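Side-chain contact in putative uncharacterized protein (PDB 3P43), which is an archaeal member of the LigD 3'-phosphoesterase family, a manganese-binding enzyme that probably trims damaged 3' ends of DNA during repair: residues 84-87 with 88-92. Residues are numbered along the deposited sequence; the frame is centred on the assembly and turned at random.
Sequences ADFE and GEIPA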
# COMPACT_ATOMS: atom_id res chain seq x y z
N ALA A 84 -3.02 5.87 -9.58
CA ALA A 84 -4.13 5.44 -8.73
C ALA A 84 -5.36 5.06 -9.56
O ALA A 84 -6.28 4.41 -9.07
CB ALA A 84 -4.47 6.52 -7.72
N ASP A 85 -5.36 5.49 -10.81
CA ASP A 85 -6.48 5.26 -11.70
C ASP A 85 -6.21 4.11 -12.68
O ASP A 85 -7.09 3.76 -13.47
CB ASP A 85 -6.78 6.52 -12.51
CG ASP A 85 -7.46 7.59 -11.68
OD1 ASP A 85 -8.17 7.25 -10.71
OD2 ASP A 85 -7.31 8.78 -12.02
N PHE A 86 -5.01 3.54 -12.64
CA PHE A 86 -4.65 2.58 -13.67
C PHE A 86 -5.05 1.13 -13.41
O PHE A 86 -4.79 0.58 -12.35
CB PHE A 86 -3.17 2.63 -14.04
CG PHE A 86 -2.83 1.67 -15.13
CD1 PHE A 86 -3.12 1.98 -16.46
CD2 PHE A 86 -2.30 0.43 -14.84
CE1 PHE A 86 -2.85 1.09 -17.47
CE2 PHE A 86 -2.02 -0.48 -15.85
CZ PHE A 86 -2.29 -0.15 -17.17
N GLU A 87 -5.64 0.54 -14.44
CA GLU A 87 -6.15 -0.82 -14.40
C GLU A 87 -5.98 -1.35 -15.82
O GLU A 87 -6.57 -0.83 -16.76
CB GLU A 87 -7.63 -0.77 -14.00
CG GLU A 87 -8.31 -2.10 -13.77
CD GLU A 87 -9.58 -1.93 -12.96
OE1 GLU A 87 -10.63 -1.55 -13.53
OE2 GLU A 87 -9.53 -2.14 -11.73
N GLY A 88 -5.16 -2.38 -15.97
CA GLY A 88 -4.74 -2.85 -17.28
C GLY A 88 -3.42 -3.58 -17.18
O GLY A 88 -3.03 -4.01 -16.10
N GLU A 89 -2.71 -3.72 -18.30
CA GLU A 89 -1.49 -4.51 -18.30
C GLU A 89 -0.23 -3.73 -18.66
O GLU A 89 -0.16 -3.08 -19.70
CB GLU A 89 -1.62 -5.74 -19.21
CG GLU A 89 -0.36 -6.61 -19.24
CD GLU A 89 -0.58 -7.96 -19.92
OE1 GLU A 89 -0.69 -7.99 -21.16
OE2 GLU A 89 -0.62 -8.98 -19.20
N ILE A 90 0.77 -3.80 -17.78
CA ILE A 90 2.06 -3.18 -18.03
C ILE A 90 2.96 -4.17 -18.78
O ILE A 90 3.21 -5.26 -18.29
CB ILE A 90 2.74 -2.75 -16.71
CG1 ILE A 90 1.85 -1.75 -15.96
CG2 ILE A 90 4.13 -2.18 -16.97
CD1 ILE A 90 1.67 -0.42 -16.69
N PRO A 91 3.43 -3.79 -19.97
CA PRO A 91 4.24 -4.62 -20.86
C PRO A 91 5.52 -5.16 -20.23
O PRO A 91 6.15 -4.48 -19.40
CB PRO A 91 4.59 -3.67 -22.02
CG PRO A 91 3.52 -2.65 -22.01
CD PRO A 91 3.15 -2.47 -20.56
N ALA A 92 5.91 -6.36 -20.64
CA ALA A 92 7.15 -6.99 -20.20
C ALA A 92 8.34 -6.06 -20.41
O ALA A 92 8.40 -5.32 -21.38
CB ALA A 92 7.36 -8.29 -20.94
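The ring of F86 reaches forward along the chain and packs against the backbone of G88, the tightest part of this local contact. CZ of F86 lies 3.6 Å from both CA and C of G88, and the amide nitrogen of G88 stands over one face of the ring, 3.7 Å from CE2 of F86. The side chain gets there because CG is anti to the backbone N (chi1 -178°), which places CG beside the carbonyl carbon and carries the ring on along the chain to G88. G88 has no side chain, and the ring lies close against its bare backbone, whose phi and psi of 156° and -160° are readily open to glycine but strained for other residues. The ring's far end meets I90, whose CD1 approaches obliquely to within 3.8 Å of CE2 of F86, with CG1 a little more distant.

In the fold, this is where the loop that follows strand 70-80 passes into the short strand 88-90, which pairs antiparallel with strand 98-114 of the beta barrel through G88 with V100 and I90 with G98. F86 also touches V100 of that strand, and the side chain of I90 lies about 9 Å from the manganese held by H37, H43 and D45. With an alanine at F86, the backbone of G88 and CD1 of I90 would probably lose their apolar partner and a gap would open at the start of the strand.

Looser and more open to solvent are the two glutamates, which point in different directions. E87 adds little packing; its extended chain leads off to strand 98-114, where OE2 accepts a hydrogen bond from the backbone N of I102. E89 points away from residues 84-87, and its OE2 forms a salt bridge with NZ of K99.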